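Mandelate racemase / muconate lactonizing enzyme family protein (Agrobacterium tumefaciens, PDB 4DXK) belongs to the mandelate racemase subgroup of the enolase superfamily and may act as a lyase or racemase. Local coordinates at residues A[20-25]-A[88-93]; A[26-31]-A[95-100]. One frame throughout, in Å; residues are numbered along the deposited sequence. Where two conformers were deposited one is given.

In the fold
Both contacts set helix 79-99 against one beta hairpin of the antiparallel sheet in the N-terminal domain, one at a strand, one at the turn; their centres lie about 8 Å apart. Interaction 1 is buried: strand 17-24 meets the middle of the helix mainly through aliphatic side chains. Interaction 2 lies at the surface, where the turn between strands 17-24 and 30-35 meets the last turns of the same helix; there an apolar patch is joined by a lysine and a water. The two are stitched together by backbone pairing of V22 with G30 and by D93, whose carboxylate accepts a hydrogen bond from L31 N. Chemistry shifts from almost wholly apolar to mixed as the helix runs outward.

Interaction 1: A[20-25]-A[88-93]; sequences VLVHTD and DIALWD
V22 and A90 meet methyl to methyl where strand 17-24 lies on helix 79-99. Both side chains leave their backbones toward the opposing element, and V22 CG2 comes to 3.6 Å from A90 CB. The first torsion of V22 decides which branch does the touching: CG1 stands anti to the backbone N (chi1 179°), while CG2 sits beside that N and is pressed onto the alanine. CG1 instead faces L91, at the margin of contact, with CD2 of the leucine 4.5 Å from it. L91 starts pointing away from the strand, but with CD1 anti to CA (chi2 -178°) CD2 is left turned to the valine. A90 CB has a second neighbour in the backbone, lying 4.0 Å from V20 O, so the alanine methyl touches both a valine branch and the strand's main chain. With a side chain this short at the interface, the CA atoms of V22 and A90 approach to 6.3 Å, and the strand and helix segments pass 8.0 Å apart at a crossing angle of -45°. F87 and I94 of the same helix and I3 of strand 3-11 add cover to V22. All the residues that touch are buried and the side chains that meet one another are all aliphatic, which implies that the joint rests on dispersion, shape fit and exclusion of water, with directional polar bonds left to the surrounding sheet and helix.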
loop_
_atom_site.group_PDB
_atom_site.type_symbol
_atom_site.label_atom_id
_atom_site.label_comp_id
_atom_site.label_asym_id
_atom_site.label_seq_id
_atom_site.Cartn_x
_atom_site.Cartn_y
_atom_site.Cartn_z
ATOM N N VAL A 20 4.645 39.513 -23.897
ATOM C CA VAL A 20 5.823 39.085 -24.633
ATOM C C VAL A 20 5.415 38.971 -26.089
ATOM O O VAL A 20 4.460 38.255 -26.423
ATOM C CB VAL A 20 6.325 37.719 -24.119
ATOM C CG1 VAL A 20 7.478 37.196 -24.980
ATOM C CG2 VAL A 20 6.746 37.816 -22.664
ATOM N N LEU A 21 6.124 39.682 -26.954
ATOM C CA LEU A 21 5.837 39.675 -28.387
ATOM C C LEU A 21 7.006 39.043 -29.120
ATOM O O LEU A 21 8.162 39.451 -28.952
ATOM C CB LEU A 21 5.561 41.084 -28.917
ATOM C CG LEU A 21 4.198 41.675 -28.546
ATOM C CD1 LEU A 21 4.174 42.176 -27.115
ATOM C CD2 LEU A 21 3.807 42.785 -29.505
ATOM N N VAL A 22 6.707 38.018 -29.903
ATOM C CA VAL A 22 7.724 37.272 -30.624
ATOM C C VAL A 22 7.640 37.660 -32.098
ATOM O O VAL A 22 6.661 37.343 -32.786
ATOM C CB VAL A 22 7.521 35.753 -30.447
ATOM C CG1 VAL A 22 8.571 34.984 -31.234
ATOM C CG2 VAL A 22 7.592 35.371 -28.973
ATOM N N HIS A 23 8.649 38.387 -32.568
ATOM C CA HIS A 23 8.681 38.853 -33.949
ATOM C C HIS A 23 9.416 37.833 -34.813
ATOM O O HIS A 23 10.329 37.148 -34.336
ATOM C CB HIS A 23 9.400 40.196 -34.040
ATOM C CG HIS A 23 8.745 41.288 -33.259
ATOM N ND1 HIS A 23 8.072 42.327 -33.863
ATOM C CD2 HIS A 23 8.668 41.515 -31.927
ATOM C CE1 HIS A 23 7.606 43.146 -32.935
ATOM N NE2 HIS A 23 7.955 42.675 -31.751
ATOM N N THR A 24 9.022 37.740 -36.080
ATOM C CA THR A 24 9.625 36.799 -37.019
ATOM C C THR A 24 10.051 37.490 -38.304
ATOM O O THR A 24 9.595 38.595 -38.623
ATOM C CB THR A 24 8.646 35.653 -37.383
ATOM O OG1 THR A 24 7.487 36.187 -38.041
ATOM C CG2 THR A 24 8.214 34.888 -36.134
ATOM N N ASP A 25 10.902 36.816 -39.067
ATOM C CA ASP A 25 11.339 37.376 -40.337
ATOM C C ASP A 25 10.223 37.461 -41.377
ATOM O O ASP A 25 10.350 38.183 -42.368
ATOM C CB ASP A 25 12.595 36.678 -40.891
ATOM C CG ASP A 25 12.466 35.166 -40.983
ATOM O OD1 ASP A 25 11.361 34.607 -40.829
ATOM O OD2 ASP A 25 13.514 34.531 -41.240
ATOM N N ASP A 88 5.459 30.699 -24.870
ATOM C CA ASP A 88 4.742 29.599 -25.506
ATOM C C ASP A 88 3.407 30.054 -26.102
ATOM O O ASP A 88 3.047 29.667 -27.218
ATOM C CB ASP A 88 4.529 28.469 -24.499
ATOM C CG ASP A 88 3.833 27.270 -25.108
ATOM O OD1 ASP A 88 4.508 26.500 -25.821
ATOM O OD2 ASP A 88 2.612 27.113 -24.866
ATOM N N ILE A 89 2.669 30.881 -25.371
ATOM C CA ILE A 89 1.403 31.405 -25.872
ATOM C C ILE A 89 1.640 32.166 -27.189
ATOM O O ILE A 89 0.901 32.010 -28.167
ATOM C CB ILE A 89 0.684 32.283 -24.811
ATOM C CG1 ILE A 89 0.282 31.427 -23.605
ATOM C CG2 ILE A 89 -0.542 32.960 -25.416
ATOM C CD1 ILE A 89 -0.083 32.236 -22.369
ATOM N N ALA A 90 2.694 32.979 -27.219
ATOM C CA ALA A 90 3.032 33.730 -28.425
ATOM C C ALA A 90 3.340 32.795 -29.600
ATOM O O ALA A 90 2.979 33.092 -30.742
ATOM C CB ALA A 90 4.204 34.650 -28.160
ATOM N N LEU A 91 3.987 31.662 -29.333
ATOM C CA LEU A 91 4.244 30.698 -30.405
ATOM C C LEU A 91 2.957 30.121 -30.975
ATOM O O LEU A 91 2.828 29.951 -32.184
ATOM C CB LEU A 91 5.153 29.553 -29.951
ATOM C CG LEU A 91 6.559 29.928 -29.493
ATOM C CD1 LEU A 91 7.320 28.657 -29.144
ATOM C CD2 LEU A 91 7.294 30.750 -30.548
ATOM N N TRP A 92 1.994 29.822 -30.106
ATOM C CA TRP A 92 0.716 29.318 -30.597
ATOM C C TRP A 92 -0.011 30.369 -31.453
ATOM O O TRP A 92 -0.655 30.037 -32.448
ATOM C CB TRP A 92 -0.142 28.808 -29.427
ATOM C CG TRP A 92 0.295 27.454 -28.968
ATOM C CD1 TRP A 92 1.147 27.165 -27.941
ATOM C CD2 TRP A 92 -0.056 26.209 -29.567
ATOM N NE1 TRP A 92 1.328 25.807 -27.854
ATOM C CE2 TRP A 92 0.609 25.199 -28.849
ATOM C CE3 TRP A 92 -0.866 25.848 -30.652
ATOM C CZ2 TRP A 92 0.486 23.852 -29.178
ATOM C CZ3 TRP A 92 -0.984 24.512 -30.976
ATOM C CH2 TRP A 92 -0.317 23.526 -30.238
ATOM N N ASP A 93 0.097 31.636 -31.060
ATOM C CA ASP A 93 -0.454 32.741 -31.845
ATOM C C ASP A 93 0.213 32.802 -33.231
ATOM O O ASP A 93 -0.481 32.898 -34.240
ATOM C CB ASP A 93 -0.252 34.040 -31.062
ATOM C CG ASP A 93 -1.044 35.212 -31.613
ATOM O OD1 ASP A 93 -2.181 35.033 -32.121
ATOM O OD2 ASP A 93 -0.499 36.334 -31.509
#

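Interaction 2: A[26-31]-A[95-100]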
loop_
_atom_site.group_PDB
_atom_site.type_symbol
_atom_site.label_atom_id
_atom_site.label_comp_id
_atom_site.label_asym_id
_atom_site.label_seq_id
_atom_site.Cartn_x
_atom_site.Cartn_y
_atom_site.Cartn_z
ATOM N N GLU A 26 9.126 36.752 -41.138
ATOM C CA GLU A 26 7.969 36.792 -42.024
ATOM C C GLU A 26 7.018 37.931 -41.635
ATOM O O GLU A 26 6.026 38.189 -42.318
ATOM C CB GLU A 26 7.242 35.444 -41.981
ATOM C CG GLU A 26 6.158 35.256 -43.036
ATOM C CD GLU A 26 5.843 33.794 -43.289
ATOM O OE1 GLU A 26 4.678 33.484 -43.616
ATOM O OE2 GLU A 26 6.766 32.962 -43.175
ATOM N N GLY A 27 7.322 38.614 -40.535
ATOM C CA GLY A 27 6.479 39.702 -40.060
ATOM C C GLY A 27 5.257 39.262 -39.273
ATOM O O GLY A 27 4.386 40.071 -38.942
ATOM N N ILE A 28 5.189 37.969 -38.965
ATOM C CA ILE A 28 4.148 37.448 -38.089
ATOM C C ILE A 28 4.611 37.613 -36.651
ATOM O O ILE A 28 5.631 37.044 -36.255
ATOM C CB ILE A 28 3.851 35.973 -38.364
ATOM C CG1 ILE A 28 3.410 35.781 -39.815
ATOM C CG2 ILE A 28 2.767 35.465 -37.414
ATOM C CD1 ILE A 28 3.126 34.324 -40.172
ATOM N N THR A 29 3.864 38.393 -35.879
ATOM C CA THR A 29 4.223 38.645 -34.491
ATOM C C THR A 29 3.257 37.933 -33.558
ATOM O O THR A 29 2.045 38.149 -33.624
ATOM C CB THR A 29 4.206 40.144 -34.171
ATOM O OG1 THR A 29 5.129 40.817 -35.035
ATOM C CG2 THR A 29 4.612 40.404 -32.730
ATOM N N GLY A 30 3.783 37.077 -32.689
ATOM C CA GLY A 30 2.952 36.375 -31.728
ATOM C C GLY A 30 2.868 37.137 -30.421
ATOM O O GLY A 30 3.852 37.734 -29.972
ATOM N N LEU A 31 1.686 37.108 -29.811
ATOM C CA LEU A 31 1.448 37.778 -28.539
ATOM C C LEU A 31 1.220 36.782 -27.413
ATOM O O LEU A 31 0.379 35.883 -27.527
ATOM C CB LEU A 31 0.231 38.698 -28.669
ATOM C CG LEU A 31 -0.266 39.415 -27.412
ATOM C CD1 LEU A 31 0.784 40.351 -26.831
ATOM C CD2 LEU A 31 -1.545 40.173 -27.736
ATOM N N PHE A 95 1.687 30.298 -34.819
ATOM C CA PHE A 95 1.302 29.086 -35.536
ATOM C C PHE A 95 -0.107 29.272 -36.128
ATOM O O PHE A 95 -0.348 28.944 -37.294
ATOM C CB PHE A 95 1.390 27.916 -34.543
ATOM C CG PHE A 95 1.136 26.534 -35.122
ATOM C CD1 PHE A 95 1.181 26.271 -36.480
ATOM C CD2 PHE A 95 0.870 25.484 -34.250
ATOM C CE1 PHE A 95 0.946 24.977 -36.954
ATOM C CE2 PHE A 95 0.631 24.202 -34.721
ATOM C CZ PHE A 95 0.678 23.954 -36.068
ATOM N N GLY A 96 -1.023 29.847 -35.353
ATOM C CA GLY A 96 -2.357 30.135 -35.856
ATOM C C GLY A 96 -2.358 31.117 -37.015
ATOM O O GLY A 96 -3.013 30.907 -38.041
ATOM N N LYS A 97 -1.610 32.200 -36.872
ATOM C CA LYS A 97 -1.512 33.160 -37.964
ATOM C C LYS A 97 -0.885 32.547 -39.215
ATOM O O LYS A 97 -1.321 32.839 -40.335
ATOM C CB LYS A 97 -0.742 34.397 -37.527
ATOM C CG LYS A 97 -1.478 35.206 -36.494
ATOM C CD LYS A 97 -0.666 36.425 -36.100
ATOM C CE LYS A 97 -1.294 37.133 -34.928
ATOM N NZ LYS A 97 -0.580 38.384 -34.578
ATOM N N ALA A 98 0.133 31.709 -39.044
ATOM C CA ALA A 98 0.821 31.095 -40.184
ATOM C C ALA A 98 -0.093 30.151 -40.955
ATOM O O ALA A 98 0.080 29.951 -42.160
ATOM C CB ALA A 98 2.065 30.351 -39.716
ATOM N N THR A 99 -1.055 29.558 -40.257
ATOM C CA THR A 99 -1.950 28.572 -40.861
ATOM C C THR A 99 -3.349 29.110 -41.108
ATOM O O THR A 99 -4.208 28.377 -41.603
ATOM C CB THR A 99 -2.084 27.316 -39.983
ATOM O OG1 THR A 99 -2.558 27.677 -38.673
ATOM C CG2 THR A 99 -0.745 26.598 -39.868
ATOM N N ASN A 100 -3.578 30.372 -40.752
ATOM C CA ASN A 100 -4.909 30.972 -40.810
ATOM C C ASN A 100 -5.945 30.174 -40.016
ATOM O O ASN A 100 -7.087 30.005 -40.459
ATOM C CB ASN A 100 -5.360 31.180 -42.259
ATOM C CG ASN A 100 -6.502 32.159 -42.370
ATOM O OD1 ASN A 100 -6.624 33.077 -41.566
ATOM N ND2 ASN A 100 -7.356 31.963 -43.367
HETATM O O HOH W 1 1.242 39.398 -36.770
#
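K97 and T29 supply the polar half of this contact. The lysine ammonium donates a hydrogen bond from NZ to T29 O, 2.8 Å long and close to head-on, with a C=O to donor angle of 162°. One water doubles the link: it accepts from T29 N at 2.9 Å and from K97 NZ at 3.0 Å, so the lysine serves both the carbonyl and, through the water, the amide of one residue. An extended chain beyond CG lets NZ span the gap from the helix. Weak, long ion pairs with D93 and E379 would add some electrostatic support for its charge.

The apolar half belongs to I28, whose side chain runs past that of K97 in the opposite direction. With CG1 beside the backbone N (chi1 -59°), CG2 stands anti to that N and lies against the aliphatic part of the lysine, 3.7 Å from K97 CB and 3.8 Å from K97 CD. The longer branch reaches on to the next residue, with I28 CD1 4.0 Å from A98 CA.

Within the turn, T24 OG1 bonds to I28 O; on the helix side, a Schellman motif follows at N100. A hairpin turn thus packs on the end of a helix, part of the antiparallel sheet and helical layer that make up the N-terminal capping domain of the enolase superfamily.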